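Local coordinates for protein acid phosphatase (Bacillus anthracis, PDB 2I33) that probably hydrolyses phosphate monoesters as a magnesium-dependent class C acid phosphatase of the HAD superfamily, at residues A[60-65]-A[107-112]; A[67-72]-A[212-217]; A[71-76]-A[124-129]; A[75-80]-A[216-221]; A[180-185]-A[205-210]. All blocks are in the same frame, centred on the assembly; numbering follows the deposited sequence.

Contact 1. Residues A[60-65]-A[107-112]. With MG (magnesium ion), chain C.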
# COMPACT_ATOMS: atom_id res chain seq x y z
N PRO A 60 -10.52 -26.25 4.85
CA PRO A 60 -9.91 -24.99 4.45
C PRO A 60 -9.22 -24.26 5.61
O PRO A 60 -9.67 -24.29 6.75
CB PRO A 60 -11.10 -24.17 3.93
CG PRO A 60 -12.30 -24.83 4.49
CD PRO A 60 -11.99 -26.24 4.76
N ALA A 61 -8.14 -23.56 5.27
CA ALA A 61 -7.52 -22.63 6.20
C ALA A 61 -7.11 -21.35 5.50
O ALA A 61 -7.01 -21.30 4.28
CB ALA A 61 -6.30 -23.22 6.84
N ILE A 62 -6.91 -20.32 6.30
CA ILE A 62 -6.19 -19.14 5.84
C ILE A 62 -5.03 -18.90 6.78
O ILE A 62 -5.02 -19.37 7.93
CB ILE A 62 -7.08 -17.89 5.78
CG1 ILE A 62 -7.53 -17.47 7.18
CG2 ILE A 62 -8.25 -18.15 4.81
CD1 ILE A 62 -8.26 -16.16 7.17
N VAL A 63 -4.04 -18.21 6.25
CA VAL A 63 -2.83 -17.88 6.96
C VAL A 63 -2.66 -16.38 6.92
O VAL A 63 -2.82 -15.79 5.87
CB VAL A 63 -1.63 -18.53 6.27
CG1 VAL A 63 -0.32 -17.87 6.73
CG2 VAL A 63 -1.66 -20.02 6.53
N LEU A 64 -2.34 -15.81 8.06
CA LEU A 64 -2.02 -14.41 8.15
C LEU A 64 -0.76 -14.17 8.93
O LEU A 64 -0.50 -14.80 9.95
CB LEU A 64 -3.12 -13.63 8.85
CG LEU A 64 -4.54 -13.87 8.35
CD1 LEU A 64 -5.26 -14.92 9.19
CD2 LEU A 64 -5.30 -12.57 8.36
N ASP A 65 0.02 -13.21 8.46
CA ASP A 65 1.05 -12.62 9.26
C ASP A 65 0.36 -11.81 10.37
O ASP A 65 -0.82 -11.51 10.27
CB ASP A 65 1.84 -11.71 8.31
CG ASP A 65 2.84 -10.91 9.00
OD1 ASP A 65 3.65 -11.49 9.75
OD2 ASP A 65 2.77 -9.66 8.79
N ILE A 107 -10.31 -7.78 12.06
CA ILE A 107 -11.11 -8.53 13.02
C ILE A 107 -12.42 -9.00 12.39
O ILE A 107 -12.79 -10.16 12.53
CB ILE A 107 -11.34 -7.74 14.32
CG1 ILE A 107 -10.00 -7.40 14.99
CG2 ILE A 107 -12.25 -8.52 15.26
CD1 ILE A 107 -9.16 -8.59 15.29
N ASP A 108 -13.08 -8.13 11.64
CA ASP A 108 -14.35 -8.55 11.05
C ASP A 108 -14.14 -9.66 10.04
O ASP A 108 -14.93 -10.59 9.96
CB ASP A 108 -15.08 -7.39 10.40
CG ASP A 108 -15.72 -6.46 11.42
OD1 ASP A 108 -15.92 -6.86 12.59
OD2 ASP A 108 -16.06 -5.32 11.01
N PHE A 109 -13.03 -9.58 9.30
CA PHE A 109 -12.74 -10.61 8.32
C PHE A 109 -12.44 -11.91 9.04
O PHE A 109 -12.91 -12.99 8.65
CB PHE A 109 -11.58 -10.23 7.41
CG PHE A 109 -11.06 -11.38 6.63
CD1 PHE A 109 -11.79 -11.92 5.57
CD2 PHE A 109 -9.87 -11.99 6.98
CE1 PHE A 109 -11.32 -13.02 4.90
CE2 PHE A 109 -9.41 -13.12 6.32
CZ PHE A 109 -10.13 -13.63 5.28
N LEU A 110 -11.68 -11.82 10.12
CA LEU A 110 -11.35 -13.03 10.83
C LEU A 110 -12.59 -13.66 11.50
O LEU A 110 -12.75 -14.87 11.50
CB LEU A 110 -10.29 -12.76 11.89
CG LEU A 110 -8.94 -12.33 11.32
CD1 LEU A 110 -8.06 -11.79 12.42
CD2 LEU A 110 -8.29 -13.49 10.61
N LYS A 111 -13.47 -12.84 12.07
CA LYS A 111 -14.70 -13.35 12.62
C LYS A 111 -15.59 -13.96 11.53
O LYS A 111 -16.26 -14.96 11.79
CB LYS A 111 -15.46 -12.26 13.37
CG LYS A 111 -14.75 -11.77 14.62
CD LYS A 111 -14.53 -12.82 15.67
CE LYS A 111 -15.79 -13.14 16.44
NZ LYS A 111 -15.54 -14.30 17.34
N TYR A 112 -15.58 -13.37 10.33
CA TYR A 112 -16.32 -13.97 9.21
C TYR A 112 -15.78 -15.34 8.84
O TYR A 112 -16.50 -16.32 8.71
CB TYR A 112 -16.25 -13.08 8.00
CG TYR A 112 -16.96 -13.66 6.81
CD1 TYR A 112 -18.35 -13.57 6.70
CD2 TYR A 112 -16.26 -14.27 5.78
CE1 TYR A 112 -19.01 -14.10 5.60
CE2 TYR A 112 -16.93 -14.81 4.69
CZ TYR A 112 -18.29 -14.70 4.60
OH TYR A 112 -18.97 -15.22 3.50
MG MG C . 4.40 -8.38 8.97
O HOH W 1 5.46 -9.36 10.63
O HOH W 2 5.44 -9.69 7.68
O HOH W 3 5.68 -7.06 8.96

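Contact 2. Residues A[67-72]-A[212-217]. With MG (magnesium ion), chain C.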
# COMPACT_ATOMS: atom_id res chain seq x y z
N ASP A 67 2.22 -8.89 12.47
CA ASP A 67 2.67 -7.50 12.58
C ASP A 67 2.51 -6.82 11.22
O ASP A 67 3.05 -7.25 10.20
CB ASP A 67 4.10 -7.43 13.10
CG ASP A 67 4.23 -8.03 14.50
OD1 ASP A 67 3.40 -7.69 15.35
OD2 ASP A 67 5.13 -8.89 14.72
N GLU A 68 1.79 -5.72 11.25
CA GLU A 68 1.48 -4.95 10.05
C GLU A 68 0.55 -5.68 9.06
O GLU A 68 0.40 -5.26 7.91
CB GLU A 68 2.73 -4.41 9.39
CG GLU A 68 3.30 -3.16 10.10
CD GLU A 68 3.42 -3.25 11.60
OE1 GLU A 68 4.39 -3.87 12.10
OE2 GLU A 68 2.54 -2.65 12.27
N THR A 69 -0.12 -6.71 9.55
CA THR A 69 -1.16 -7.37 8.81
C THR A 69 -2.44 -7.40 9.64
O THR A 69 -3.48 -6.95 9.17
CB THR A 69 -0.72 -8.79 8.41
OG1 THR A 69 0.41 -8.69 7.55
CG2 THR A 69 -1.84 -9.48 7.74
N VAL A 70 -2.34 -7.89 10.88
CA VAL A 70 -3.43 -7.92 11.85
C VAL A 70 -3.17 -6.89 12.96
O VAL A 70 -4.07 -6.19 13.35
CB VAL A 70 -3.62 -9.31 12.48
CG1 VAL A 70 -4.69 -9.28 13.52
CG2 VAL A 70 -3.93 -10.35 11.38
N LEU A 71 -1.95 -6.84 13.47
CA LEU A 71 -1.61 -5.95 14.58
C LEU A 71 -0.74 -4.79 14.13
O LEU A 71 0.23 -4.95 13.40
CB LEU A 71 -0.85 -6.74 15.66
CG LEU A 71 -1.65 -7.87 16.35
CD1 LEU A 71 -0.76 -8.66 17.31
CD2 LEU A 71 -2.89 -7.37 17.03
N ASP A 72 -1.10 -3.62 14.62
CA ASP A 72 -0.46 -2.37 14.28
C ASP A 72 0.65 -2.03 15.28
O ASP A 72 0.38 -1.68 16.42
CB ASP A 72 -1.51 -1.28 14.28
CG ASP A 72 -0.98 0.05 13.83
OD1 ASP A 72 0.26 0.23 13.73
OD2 ASP A 72 -1.83 0.93 13.58
N ILE A 212 -2.83 -11.92 -0.48
CA ILE A 212 -3.44 -10.66 -0.19
C ILE A 212 -2.39 -9.84 0.52
O ILE A 212 -1.95 -10.17 1.62
CB ILE A 212 -4.70 -10.81 0.67
CG1 ILE A 212 -5.62 -11.86 0.05
CG2 ILE A 212 -5.36 -9.43 0.83
CD1 ILE A 212 -6.13 -11.54 -1.34
N ILE A 213 -1.98 -8.77 -0.14
CA ILE A 213 -0.87 -7.95 0.36
C ILE A 213 -1.36 -6.64 0.94
O ILE A 213 -2.34 -6.08 0.45
CB ILE A 213 0.19 -7.72 -0.75
CG1 ILE A 213 1.40 -6.98 -0.19
CG2 ILE A 213 -0.43 -7.09 -1.98
CD1 ILE A 213 2.64 -7.29 -0.87
N PHE A 214 -0.67 -6.21 2.00
CA PHE A 214 -0.90 -4.97 2.72
C PHE A 214 0.34 -4.07 2.67
O PHE A 214 1.46 -4.53 2.59
CB PHE A 214 -1.29 -5.26 4.15
CG PHE A 214 -2.57 -6.03 4.24
CD1 PHE A 214 -3.76 -5.38 4.09
CD2 PHE A 214 -2.58 -7.38 4.43
CE1 PHE A 214 -4.98 -6.05 4.11
CE2 PHE A 214 -3.79 -8.06 4.48
CZ PHE A 214 -4.98 -7.39 4.31
N PRO A 215 0.10 -2.76 2.73
CA PRO A 215 1.24 -1.82 2.58
C PRO A 215 2.01 -1.54 3.85
O PRO A 215 1.46 -1.06 4.83
CB PRO A 215 0.54 -0.54 2.11
CG PRO A 215 -0.79 -0.61 2.87
CD PRO A 215 -1.20 -2.06 2.74
N ASN A 216 3.31 -1.76 3.81
CA ASN A 216 4.19 -1.46 4.92
C ASN A 216 5.50 -0.85 4.43
O ASN A 216 6.50 -1.53 4.20
CB ASN A 216 4.49 -2.72 5.73
CG ASN A 216 5.43 -2.43 6.89
OD1 ASN A 216 5.80 -1.24 7.10
ND2 ASN A 216 5.80 -3.46 7.63
N PRO A 217 5.50 0.47 4.29
CA PRO A 217 6.71 1.18 3.89
C PRO A 217 7.65 1.49 5.03
O PRO A 217 8.63 2.22 4.81
CB PRO A 217 6.16 2.49 3.32
CG PRO A 217 4.96 2.72 4.14
CD PRO A 217 4.35 1.39 4.42
MG MG C . 4.40 -8.38 8.97
O HOH W 2 5.44 -9.69 7.68
O HOH W 3 5.68 -7.06 8.96
O HOH W 1 5.46 -9.36 10.63

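Contact 3. Residues A[71-76]-A[124-129]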
# COMPACT_ATOMS: atom_id res chain seq x y z
N LEU A 71 -1.95 -6.84 13.47
CA LEU A 71 -1.61 -5.95 14.58
C LEU A 71 -0.74 -4.79 14.13
O LEU A 71 0.23 -4.95 13.40
CB LEU A 71 -0.85 -6.74 15.66
CG LEU A 71 -1.65 -7.87 16.35
CD1 LEU A 71 -0.76 -8.66 17.31
CD2 LEU A 71 -2.89 -7.37 17.03
N ASP A 72 -1.10 -3.62 14.62
CA ASP A 72 -0.46 -2.37 14.28
C ASP A 72 0.65 -2.03 15.28
O ASP A 72 0.38 -1.68 16.42
CB ASP A 72 -1.51 -1.28 14.28
CG ASP A 72 -0.98 0.05 13.83
OD1 ASP A 72 0.26 0.23 13.73
OD2 ASP A 72 -1.83 0.93 13.58
N ASN A 73 1.90 -2.13 14.83
CA ASN A 73 3.05 -1.81 15.69
C ASN A 73 3.63 -0.47 15.41
O ASN A 73 4.75 -0.14 15.88
CB ASN A 73 4.11 -2.88 15.52
CG ASN A 73 3.58 -4.20 15.81
OD1 ASN A 73 3.32 -4.54 16.96
ND2 ASN A 73 3.38 -4.96 14.77
N SER A 74 2.91 0.36 14.68
CA SER A 74 3.48 1.63 14.34
C SER A 74 3.85 2.49 15.57
O SER A 74 4.79 3.27 15.47
CB SER A 74 2.62 2.37 13.32
OG SER A 74 1.39 2.69 13.89
N PRO A 75 3.15 2.36 16.74
CA PRO A 75 3.64 3.14 17.90
C PRO A 75 5.08 2.85 18.27
O PRO A 75 5.77 3.71 18.81
CB PRO A 75 2.72 2.73 19.03
CG PRO A 75 1.43 2.32 18.30
CD PRO A 75 1.89 1.64 17.08
N HIS A 76 5.53 1.63 17.99
CA HIS A 76 6.93 1.33 18.24
C HIS A 76 7.84 2.07 17.26
O HIS A 76 8.90 2.61 17.63
CB HIS A 76 7.20 -0.15 18.21
CG HIS A 76 8.62 -0.46 18.46
ND1 HIS A 76 9.55 -0.51 17.45
CD2 HIS A 76 9.30 -0.65 19.62
CE1 HIS A 76 10.74 -0.75 17.98
NE2 HIS A 76 10.61 -0.84 19.29
N SER A 124 3.70 -15.88 12.23
CA SER A 124 4.34 -14.61 12.56
C SER A 124 5.76 -14.84 13.01
O SER A 124 6.05 -15.84 13.66
CB SER A 124 3.56 -13.96 13.70
OG SER A 124 4.31 -12.94 14.32
N ASN A 125 6.67 -13.92 12.67
CA ASN A 125 8.04 -14.00 13.13
C ASN A 125 8.34 -13.31 14.47
O ASN A 125 9.50 -13.17 14.85
CB ASN A 125 9.01 -13.59 12.02
CG ASN A 125 8.99 -14.57 10.87
OD1 ASN A 125 8.47 -15.67 11.03
ND2 ASN A 125 9.57 -14.20 9.73
N ARG A 126 7.29 -13.00 15.22
CA ARG A 126 7.47 -12.91 16.67
C ARG A 126 8.11 -14.19 17.16
O ARG A 126 7.95 -15.27 16.55
CB ARG A 126 6.14 -12.68 17.36
CG ARG A 126 5.56 -11.32 17.12
CD ARG A 126 4.14 -11.25 17.53
NE ARG A 126 3.70 -9.88 17.40
CZ ARG A 126 3.12 -9.15 18.35
NH1 ARG A 126 2.85 -9.66 19.53
NH2 ARG A 126 2.84 -7.88 18.11
N LYS A 127 8.86 -14.07 18.24
CA LYS A 127 9.59 -15.17 18.81
C LYS A 127 8.63 -16.07 19.58
O LYS A 127 7.68 -15.61 20.19
CB LYS A 127 10.68 -14.64 19.73
CG LYS A 127 11.68 -13.69 19.03
CD LYS A 127 12.73 -13.13 20.00
CE LYS A 127 12.18 -11.97 20.84
NZ LYS A 127 13.24 -11.27 21.62
N THR A 128 8.90 -17.37 19.59
CA THR A 128 8.07 -18.29 20.35
C THR A 128 7.94 -17.90 21.84
O THR A 128 6.90 -18.18 22.46
CB THR A 128 8.60 -19.71 20.21
OG1 THR A 128 10.03 -19.69 20.38
CG2 THR A 128 8.25 -20.24 18.85
N ASN A 129 8.94 -17.23 22.40
CA ASN A 129 8.86 -16.79 23.81
C ASN A 129 8.00 -15.54 24.01
O ASN A 129 7.83 -15.06 25.14
CB ASN A 129 10.25 -16.63 24.44
CG ASN A 129 11.06 -15.47 23.86
OD1 ASN A 129 10.54 -14.63 23.15
ND2 ASN A 129 12.35 -15.44 24.17

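Contact 4. Residues A[75-80]-A[216-221]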
# COMPACT_ATOMS: atom_id res chain seq x y z
N PRO A 75 3.15 2.36 16.74
CA PRO A 75 3.64 3.14 17.90
C PRO A 75 5.08 2.85 18.27
O PRO A 75 5.77 3.71 18.81
CB PRO A 75 2.72 2.73 19.03
CG PRO A 75 1.43 2.32 18.30
CD PRO A 75 1.89 1.64 17.08
N HIS A 76 5.53 1.63 17.99
CA HIS A 76 6.93 1.33 18.24
C HIS A 76 7.84 2.07 17.26
O HIS A 76 8.90 2.61 17.63
CB HIS A 76 7.20 -0.15 18.21
CG HIS A 76 8.62 -0.46 18.46
ND1 HIS A 76 9.55 -0.51 17.45
CD2 HIS A 76 9.30 -0.65 19.62
CE1 HIS A 76 10.74 -0.75 17.98
NE2 HIS A 76 10.61 -0.84 19.29
N GLN A 77 7.45 2.10 15.99
CA GLN A 77 8.25 2.80 14.99
C GLN A 77 8.29 4.30 15.31
O GLN A 77 9.33 4.94 15.17
CB GLN A 77 7.70 2.56 13.60
CG GLN A 77 7.65 1.08 13.20
CD GLN A 77 9.01 0.42 13.09
OE1 GLN A 77 9.37 -0.45 13.90
NE2 GLN A 77 9.77 0.82 12.09
N ALA A 78 7.16 4.84 15.76
CA ALA A 78 7.11 6.24 16.22
C ALA A 78 8.09 6.48 17.37
O ALA A 78 8.78 7.49 17.42
CB ALA A 78 5.71 6.61 16.65
N MET A 79 8.14 5.54 18.31
CA MET A 79 9.09 5.62 19.41
C MET A 79 10.51 5.70 18.86
O MET A 79 11.33 6.47 19.37
CB MET A 79 8.95 4.42 20.34
CG MET A 79 9.88 4.41 21.53
SD MET A 79 11.53 3.78 21.15
CE MET A 79 11.19 2.12 20.61
N SER A 80 10.81 4.92 17.83
CA SER A 80 12.16 4.95 17.26
C SER A 80 12.49 6.30 16.66
O SER A 80 13.59 6.79 16.80
CB SER A 80 12.34 3.89 16.18
OG SER A 80 12.33 2.61 16.77
N ASN A 216 3.31 -1.76 3.81
CA ASN A 216 4.19 -1.46 4.92
C ASN A 216 5.50 -0.85 4.43
O ASN A 216 6.50 -1.53 4.20
CB ASN A 216 4.49 -2.72 5.73
CG ASN A 216 5.43 -2.43 6.89
OD1 ASN A 216 5.80 -1.24 7.10
ND2 ASN A 216 5.80 -3.46 7.63
N PRO A 217 5.50 0.47 4.29
CA PRO A 217 6.71 1.18 3.89
C PRO A 217 7.65 1.49 5.03
O PRO A 217 8.63 2.22 4.81
CB PRO A 217 6.16 2.49 3.32
CG PRO A 217 4.96 2.72 4.14
CD PRO A 217 4.35 1.39 4.42
N MET A 218 7.34 1.02 6.24
CA MET A 218 8.14 1.36 7.41
C MET A 218 9.38 0.50 7.54
O MET A 218 10.44 0.94 8.00
CB MET A 218 7.31 1.19 8.68
CG MET A 218 6.06 2.10 8.74
SD MET A 218 5.22 1.89 10.29
CE MET A 218 4.49 0.26 10.02
N TYR A 219 9.21 -0.76 7.18
CA TYR A 219 10.22 -1.77 7.42
C TYR A 219 9.82 -3.06 6.70
O TYR A 219 8.69 -3.22 6.23
CB TYR A 219 10.38 -2.03 8.91
CG TYR A 219 9.24 -2.82 9.48
CD1 TYR A 219 8.20 -2.23 10.13
CD2 TYR A 219 9.21 -4.21 9.34
CE1 TYR A 219 7.17 -2.95 10.66
CE2 TYR A 219 8.14 -4.95 9.83
CZ TYR A 219 7.11 -4.33 10.48
OH TYR A 219 6.08 -5.09 10.96
N GLY A 220 10.76 -3.99 6.66
CA GLY A 220 10.50 -5.29 6.11
C GLY A 220 11.64 -5.81 5.29
O GLY A 220 12.77 -5.26 5.29
N ASP A 221 11.34 -6.90 4.59
CA ASP A 221 12.32 -7.51 3.71
C ASP A 221 12.73 -6.64 2.52
O ASP A 221 13.82 -6.79 2.00
CB ASP A 221 11.83 -8.86 3.18
CG ASP A 221 11.95 -9.96 4.21
OD1 ASP A 221 12.15 -9.67 5.41
OD2 ASP A 221 11.81 -11.13 3.80

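Contact 5. Residues A[180-185]-A[205-210]. With MG (magnesium ion), chain C.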
# COMPACT_ATOMS: atom_id res chain seq x y z
N ASP A 180 2.15 -8.36 4.76
CA ASP A 180 2.71 -7.08 4.34
C ASP A 180 4.11 -7.21 3.79
O ASP A 180 4.73 -6.23 3.38
CB ASP A 180 2.78 -6.10 5.51
CG ASP A 180 3.72 -6.59 6.60
OD1 ASP A 180 3.38 -7.61 7.24
OD2 ASP A 180 4.78 -5.93 6.79
N ASN A 181 4.62 -8.42 3.82
CA ASN A 181 5.97 -8.70 3.43
C ASN A 181 5.89 -9.89 2.49
O ASN A 181 5.16 -10.84 2.75
CB ASN A 181 6.74 -9.06 4.69
CG ASN A 181 8.21 -9.30 4.45
OD1 ASN A 181 8.65 -9.76 3.37
ND2 ASN A 181 9.00 -9.03 5.49
N LEU A 182 6.60 -9.83 1.38
CA LEU A 182 6.51 -10.90 0.37
C LEU A 182 6.81 -12.25 0.98
O LEU A 182 6.25 -13.24 0.55
CB LEU A 182 7.46 -10.65 -0.80
CG LEU A 182 7.09 -9.47 -1.68
CD1 LEU A 182 8.16 -9.26 -2.73
CD2 LEU A 182 5.72 -9.63 -2.25
N SER A 183 7.67 -12.28 2.00
CA SER A 183 8.01 -13.56 2.64
C SER A 183 6.85 -14.13 3.49
O SER A 183 6.95 -15.24 4.03
CB SER A 183 9.33 -13.49 3.43
OG SER A 183 9.35 -12.38 4.26
N ASP A 184 5.75 -13.40 3.57
CA ASP A 184 4.50 -13.94 4.14
C ASP A 184 3.76 -14.84 3.15
O ASP A 184 2.76 -15.46 3.51
CB ASP A 184 3.59 -12.80 4.56
CG ASP A 184 4.22 -11.90 5.61
OD1 ASP A 184 5.13 -12.35 6.35
OD2 ASP A 184 3.80 -10.72 5.67
N PHE A 185 4.23 -14.83 1.91
CA PHE A 185 3.75 -15.71 0.86
C PHE A 185 4.86 -16.64 0.45
O PHE A 185 6.03 -16.40 0.70
CB PHE A 185 3.36 -14.90 -0.36
CG PHE A 185 2.59 -13.68 -0.02
CD1 PHE A 185 1.43 -13.79 0.72
CD2 PHE A 185 3.02 -12.44 -0.38
CE1 PHE A 185 0.67 -12.68 1.04
CE2 PHE A 185 2.29 -11.32 -0.03
CZ PHE A 185 1.12 -11.45 0.70
N ALA A 205 -0.33 -12.57 -11.22
CA ALA A 205 -1.74 -13.02 -11.13
C ALA A 205 -2.18 -13.46 -9.73
O ALA A 205 -3.39 -13.53 -9.45
CB ALA A 205 -1.99 -14.13 -12.11
N GLN A 206 -1.23 -13.74 -8.84
CA GLN A 206 -1.58 -14.27 -7.53
C GLN A 206 -2.01 -13.17 -6.56
O GLN A 206 -2.68 -13.44 -5.58
CB GLN A 206 -0.40 -15.03 -6.93
CG GLN A 206 0.14 -16.15 -7.82
CD GLN A 206 -0.90 -17.20 -8.15
OE1 GLN A 206 -1.78 -17.49 -7.35
NE2 GLN A 206 -0.79 -17.79 -9.34
N PHE A 207 -1.61 -11.93 -6.84
CA PHE A 207 -1.88 -10.89 -5.89
C PHE A 207 -3.29 -10.43 -6.01
O PHE A 207 -3.76 -10.13 -7.09
CB PHE A 207 -0.86 -9.76 -6.00
CG PHE A 207 0.51 -10.22 -5.68
CD1 PHE A 207 0.90 -10.45 -4.37
CD2 PHE A 207 1.41 -10.46 -6.70
CE1 PHE A 207 2.17 -10.94 -4.10
CE2 PHE A 207 2.68 -10.92 -6.42
CZ PHE A 207 3.04 -11.13 -5.11
N GLY A 208 -3.99 -10.46 -4.88
CA GLY A 208 -5.41 -10.26 -4.88
C GLY A 208 -6.20 -11.51 -5.16
O GLY A 208 -7.41 -11.45 -5.19
N GLU A 209 -5.53 -12.64 -5.36
CA GLU A 209 -6.21 -13.89 -5.66
C GLU A 209 -5.93 -14.88 -4.54
O GLU A 209 -6.85 -15.31 -3.83
CB GLU A 209 -5.77 -14.41 -7.03
CG GLU A 209 -6.27 -15.80 -7.38
CD GLU A 209 -7.76 -15.88 -7.56
OE1 GLU A 209 -8.37 -14.90 -8.03
OE2 GLU A 209 -8.32 -16.98 -7.27
N LYS A 210 -4.67 -15.24 -4.38
CA LYS A 210 -4.23 -16.15 -3.31
C LYS A 210 -3.39 -15.42 -2.26
O LYS A 210 -3.39 -15.81 -1.11
CB LYS A 210 -3.43 -17.33 -3.88
CG LYS A 210 -3.21 -18.44 -2.88
MG MG C . 4.40 -8.38 8.97
O HOH W 3 5.68 -7.06 8.96
O HOH W 2 5.44 -9.69 7.68
O HOH W 1 5.46 -9.36 10.63

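Contact 1. Residues A[60-65]-A[107-112]
Ile-62, on the central strand of the sheet, and Phe-109, on helix 106-115, reach for each other from opposite directions. From CB of Ile-62 the side chain divides, and CG1 lies between the backbone N and the carbonyl carbon (chi1 66°). CG1 carries the chain outward in an extended form, and the contact is made by its tip: CD1 stands 3.4 Å from CE2 of Phe-109 and 3.7 Å from CZ of the same ring. The methyl meets this ring obliquely, and it also comes within 4.4 Å of Leu-110 CD2. Two residues on, Leu-64 fills the adjoining place. Its side chain slides past that of Leu-110 in the opposite direction, with Leu-64 CD1 3.6 Å from Leu-110 CD2. The four residues are buried and the interface is wholly apolar. Asp-65, just past the strand end, instead binds the magnesium ion through OD2, while its OD1 takes a metal-bound water and a salt bridge from Lys-161. The helical segment 107-112 runs nearly antiparallel to strand segment 60-64 (160°), within the crossover from strand 59-64 to neighbouring strand 119-125; Phe-178 of strand 172-179 and Gln-45 of helix 31-54 also pack against Phe-109.

Contact 2. Residues A[67-72]-A[212-217]
Glu-68 lays its aliphatic part against the amide of Asn-216, and this is the closer half of the contact. CG of Glu-68 is 3.5 Å from Asn-216 ND2, and CB of Glu-68 is 3.7 Å from the same nitrogen. The two side chains run obliquely to one another, with carboxylate and amide planes 72° apart. A bend at chi2 (47°) turns the Glu-68 carboxylate away from the amide, so that OE1 bonds to Tyr-219 OH and OE2 to the backbone N of Asn-73. The other half is looser. Thr-69 meets the Phe-214 ring obliquely and through a methyl alone, CG2 lying 4.0 Å from Phe-214 CD2. Thr-69 OG1 bonds to Asp-65. The water side is at the metal, where the backbone O of Asp-67 coordinates magnesium at 2.1 Å and three ordered waters complete the coordination with Asp-65 and Asp-180. Pro-215 and Pro-217 pack against Leu-36 and Trp-26 of the second subunit. Within this buried setting Asn-216 ND2 donates to OD2 of Asp-180, whose other oxygen binds magnesium. The segment 212-217 thus supplies a second-shell group: carbons of Glu-68 pack against an amide that probably helps to orient a metal ligand.

Contact 3. Residues A[71-76]-A[124-129]
The backbones of 71-76 and 124-129 stay well apart, the nearest pair being Leu-71 and Ser-124 at 10.7 Å between CA atoms, and the long side chain of Arg-126 spans the gap to Leu-71 and Asn-73. Extended from CG to NE, it delivers the guanidinium so that Leu-71 CD1 sits over one face, 3.7 Å above the plane and offset toward the rim. At the edge of the group, Asn-73 OD1 approaches NH2 of Arg-126 to 3.6 Å, with amide and guanidinium planes 39° apart. The stronger partners lie nearby: Arg-126 NH2 makes a salt bridge to Asp-67 OD1, an oxygen that also takes a bond from Asn-73 ND2, while Asn-73 OD1 accepts from Trp-94 NE1. Short turns shape both segments. Asp-72 OD1 receives Ser-74 N (2.8 Å, 162°) in an Asx turn and is met by Ser-74 OG on its syn side, at the start of helix 74-83. On the other segment Ser-124 OG accepts from Arg-126 N (163°), an ST turn where the chain turns a corner at Arg-126. Arginine and asparagine converging on the second aspartate of a DxDx(T/V) sequence at the C-terminal strand ends fit the active site of a HAD phosphatase.

Contact 4. Residues A[75-80]-A[216-221]
Helix 74-83, which begins soon after the metal-binding loop, is joined by Gln-77 to the loop connecting strand 211-213 with helix 221-226. Gln-77 has the largest share of the contact, and its different atoms serve different partners. CG lies 3.9 Å from Met-218 SD, the thioether crossing the glutamine chain at a slant. A bend at chi2 (-65°) then carries the amide on toward Tyr-219, where NE2 of Gln-77 is 4.0 Å from CD1 of the ring. It approaches obliquely, with amide and ring planes 52° apart. An Asx turn opens the loop: OD1 of Asn-216 accepts from the backbone N of Met-218 at 2.9 Å, the donor tilted 30° from the carbonyl plane, and more weakly from N of Tyr-219. The same amide places its ND2 3.2 Å above one face of the Tyr-219 ring, toward the rim, so the tyrosine has Asn-216 over that face and Gln-77 near CD1. These neighbours, with Glu-68 at the hydroxyl, probably help to keep Tyr-219 beside the magnesium site, its nearest side-chain atom about 4 Å from the metal. Asp-24 of helix 21-29 packs against both Gln-77 and Met-218, and Trp-26 of the second subunit rests on Pro-217.

Contact 5. Residues A[180-185]-A[205-210]
Phe-207 has the most surface buried here; with CG anti to the carbonyl carbon (chi1 -63°), its ring is carried to Phe-185 and Leu-182. CE2 of Phe-185 comes to 4.1 Å from Phe-207 CE1, at the edge of the Phe-207 ring and near its plane; seen from the Phe-185 ring the approach is oblique. Phe-207 CZ is 4.2 Å from CD2 of Leu-182, whose side chain crosses the phenylalanine at about a right angle. Phe-211 stacks on Phe-185, Val-200 touches both Leu-182 and Phe-207, and Ala-35 of the second subunit packs on Phe-207. The carboxylates of Asp-180 and Asp-184 turn to the metal instead. Asp-180 OD1 binds magnesium, while Asp-184 OD2 accepts from Asn-181 N at 3.1 Å, above the carboxylate plane, and from a metal-bound water at 2.8 Å. Asn-181 OD1 closes an Asx turn on Ser-183 N. Paired aspartates after a strand, as Gly-Asp-x-x-x-Asp, are typical of the fourth conserved motif of HAD phosphatases.

How the contacts relate
All five contacts are largely buried and differ mainly in chemistry and place. Contact 2 is the most central, its centre about 5 Å from that of the chain, whereas contacts 1 and 4 lie farther out, about 14 and 12 Å away on opposite sides. Contacts 1 and 5 are apolar packing: contact 1 sets a helix on the central strand, while contact 5 ties two loops together beside the second subunit. Each nevertheless carries a magnesium ligand, and contact 2 adds the third. Contacts 2, 3 and 4 are more polar. Leu-71 and Asp-72 belong to both contacts 2 and 3, Asn-216 and Pro-217 to contacts 2 and 4. Ser-183 and Asp-221 probably hydrogen-bond between contacts 5 and 4.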